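Local coordinates for methanol--corrinoid protein (Methanosarcina barkeri, PDB 2I2X) that carries a corrinoid prosthetic group that accepts the methyl group of methanol from MtaB's reaction and passes it on to coenzyme M through MtaA, at residues Val84-Leu87 and Tyr88-Val92. Sequence-based numbering, arbitrary orientation.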
ATOM      1  N   VAL B  84      30.083   1.570 -27.605  1.00 46.31           N
ATOM      2  CA  VAL B  84      29.325   2.327 -26.629  1.00 45.49           C
ATOM      3  C   VAL B  84      28.111   1.547 -26.144  1.00 45.15           C
ATOM      4  O   VAL B  84      27.864   1.477 -24.947  1.00 45.25           O
ATOM      5  CB  VAL B  84      28.919   3.704 -27.222  1.00 45.56           C
ATOM      6  CG1 VAL B  84      27.999   4.473 -26.301  1.00 45.21           C
ATOM      7  CG2 VAL B  84      30.166   4.520 -27.514  1.00 45.21           C
ATOM      8  N   ILE B  85      27.375   0.944 -27.070  1.00 44.67           N
ATOM      9  CA  ILE B  85      26.201   0.124 -26.738  1.00 44.00           C
ATOM     10  C   ILE B  85      26.559  -1.167 -25.989  1.00 42.97           C
ATOM     11  O   ILE B  85      25.816  -1.598 -25.092  1.00 42.95           O
ATOM     12  CB  ILE B  85      25.404  -0.220 -28.010  1.00 44.54           C
ATOM     13  CG1 ILE B  85      24.917   1.064 -28.673  1.00 46.33           C
ATOM     14  CG2 ILE B  85      24.217  -1.156 -27.719  1.00 44.62           C
ATOM     15  CD1 ILE B  85      25.132   1.037 -30.184  1.00 50.67           C
ATOM     16  N   ARG B  86      27.681  -1.787 -26.353  1.00 41.47           N
ATOM     17  CA  ARG B  86      28.125  -3.007 -25.681  1.00 40.22           C
ATOM     18  C   ARG B  86      28.415  -2.703 -24.198  1.00 38.81           C
ATOM     19  O   ARG B  86      27.927  -3.392 -23.295  1.00 38.34           O
ATOM     20  CB  ARG B  86      29.342  -3.593 -26.395  1.00 40.55           C
ATOM     21  CG  ARG B  86      30.121  -4.655 -25.621  1.00 42.35           C
ATOM     22  CD  ARG B  86      29.951  -6.067 -26.188  1.00 45.76           C
ATOM     23  NE  ARG B  86      31.092  -6.912 -25.816  1.00 46.92           N
ATOM     24  CZ  ARG B  86      32.119  -7.202 -26.614  1.00 46.93           C
ATOM     25  NH1 ARG B  86      32.159  -6.744 -27.859  1.00 48.66           N
ATOM     26  NH2 ARG B  86      33.108  -7.960 -26.168  1.00 45.66           N
ATOM     27  N   LEU B  87      29.190  -1.648 -23.967  1.00 37.01           N
ATOM     28  CA  LEU B  87      29.537  -1.224 -22.627  1.00 35.41           C
ATOM     29  C   LEU B  87      28.331  -0.749 -21.822  1.00 34.91           C
ATOM     30  O   LEU B  87      28.230  -1.047 -20.635  1.00 35.15           O
ATOM     31  CB  LEU B  87      30.635  -0.169 -22.663  1.00 34.84           C
ATOM     32  CG  LEU B  87      31.931  -0.654 -23.308  1.00 34.15           C
ATOM     33  CD1 LEU B  87      32.902   0.505 -23.451  1.00 34.34           C
ATOM     34  CD2 LEU B  87      32.563  -1.833 -22.557  1.00 31.53           C
ATOM     35  N   TYR B  88      27.413  -0.027 -22.458  1.00 34.00           N
ATOM     36  CA  TYR B  88      26.149   0.293 -21.817  1.00 32.98           C
ATOM     37  C   TYR B  88      25.423  -0.982 -21.386  1.00 33.30           C
ATOM     38  O   TYR B  88      25.000  -1.091 -20.227  1.00 33.65           O
ATOM     39  CB  TYR B  88      25.274   1.134 -22.730  1.00 32.12           C
ATOM     40  CG  TYR B  88      23.953   1.539 -22.122  1.00 30.73           C
ATOM     41  CD1 TYR B  88      23.901   2.245 -20.916  1.00 28.65           C
ATOM     42  CD2 TYR B  88      22.749   1.222 -22.750  1.00 29.05           C
ATOM     43  CE1 TYR B  88      22.688   2.615 -20.353  1.00 27.34           C
ATOM     44  CE2 TYR B  88      21.520   1.592 -22.186  1.00 28.26           C
ATOM     45  CZ  TYR B  88      21.502   2.287 -20.994  1.00 27.48           C
ATOM     46  OH  TYR B  88      20.310   2.657 -20.441  1.00 27.77           O
ATOM     47  N   ASP B  89      25.294  -1.944 -22.305  1.00 33.63           N
ATOM     48  CA  ASP B  89      24.665  -3.255 -22.015  1.00 33.67           C
ATOM     49  C   ASP B  89      25.333  -4.009 -20.882  1.00 32.96           C
ATOM     50  O   ASP B  89      24.657  -4.571 -20.032  1.00 32.81           O
ATOM     51  CB  ASP B  89      24.624  -4.158 -23.255  1.00 34.13           C
ATOM     52  CG  ASP B  89      23.453  -3.856 -24.160  1.00 36.27           C
ATOM     53  OD1 ASP B  89      22.408  -3.337 -23.696  1.00 38.66           O
ATOM     54  OD2 ASP B  89      23.576  -4.137 -25.363  1.00 41.11           O
ATOM     55  N   GLU B  90      26.661  -4.023 -20.882  1.00 32.59           N
ATOM     56  CA  GLU B  90      27.431  -4.641 -19.811  1.00 32.46           C
ATOM     57  C   GLU B  90      27.409  -3.808 -18.533  1.00 31.48           C
ATOM     58  O   GLU B  90      27.916  -4.237 -17.510  1.00 31.63           O
ATOM     59  CB  GLU B  90      28.869  -4.868 -20.261  1.00 33.10           C
ATOM     60  CG  GLU B  90      29.022  -5.958 -21.306  1.00 35.74           C
ATOM     61  CD  GLU B  90      30.446  -6.103 -21.781  1.00 40.35           C
ATOM     62  OE1 GLU B  90      31.370  -5.678 -21.038  1.00 41.88           O
ATOM     63  OE2 GLU B  90      30.638  -6.649 -22.895  1.00 42.18           O
ATOM     64  N   GLY B  91      26.812  -2.624 -18.612  1.00 30.66           N
ATOM     65  CA  GLY B  91      26.694  -1.697 -17.498  1.00 29.21           C
ATOM     66  C   GLY B  91      27.984  -1.026 -17.055  1.00 28.47           C
ATOM     67  O   GLY B  91      28.073  -0.602 -15.909  1.00 28.30           O
ATOM     68  N   VAL B  92      28.985  -0.918 -17.935  1.00 27.46           N
ATOM     69  CA  VAL B  92      30.226  -0.239 -17.548  1.00 26.74           C
ATOM     70  C   VAL B  92      30.199   1.283 -17.805  1.00 25.87           C
ATOM     71  O   VAL B  92      30.958   2.029 -17.195  1.00 26.01           O
ATOM     72  CB  VAL B  92      31.557  -0.950 -18.056  1.00 27.41           C
ATOM     73  CG1 VAL B  92      31.324  -2.424 -18.443  1.00 27.33           C
ATOM     74  CG2 VAL B  92      32.253  -0.191 -19.160  1.00 26.62           C
TER
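The carbonyl oxygen of L87 takes the backbone N-H of V92, with L87 O 2.8 Å from V92 N, a bond reaching five residues ahead. G91 between them has positive phi, and its own N-H bonds to Y88 O, with G91 N 2.9 Å from that oxygen, so the chain turns back on its last helical turn. Upstream the helical pattern is regular: Y88 N, D89 N and E90 N donate to V84 O, I85 O and R86 O, the last over 2.8 Å and in the carbonyl plane. On the outer face R86 and E90 run alongside each other, pointing the same way, in an i to i+4 salt bridge. R86 NE lies 3.0 Å from E90 OE2 and meets it nearly along its C-O axis. The hydrogen bond is bent, with an N-H...O angle of 137°, and the guanidinium and carboxylate planes are turned 56° apart. With R86 CG anti to the backbone N, CG lies beside E90 OE2, and the bend at chi2 (109°) brings CD and NE round to it; E90, extended beyond CG, carries its carboxylate out to the arginine NE. L87 and V92 cross at a slant, L87 CD2 touching V92 CG2 at 3.8 Å; L87 also packs on A29, A30 and L33 of helix 26-33 and on F48. The ring of Y88 leads away from residues 84-87, toward the MtaB chain. Its OH bonds to N237 of that neighbouring chain, whose K236 makes a cation-pi contact with Y88 and a hydrogen bond to Y88 O. Together the 6→1 bond V92 N to L87 O and the 5→2 bond G91 N to Y88 O form a Schellman motif, which ends helix 72-89 of the N-terminal B12-binding helix bundle at the interface with MtaB.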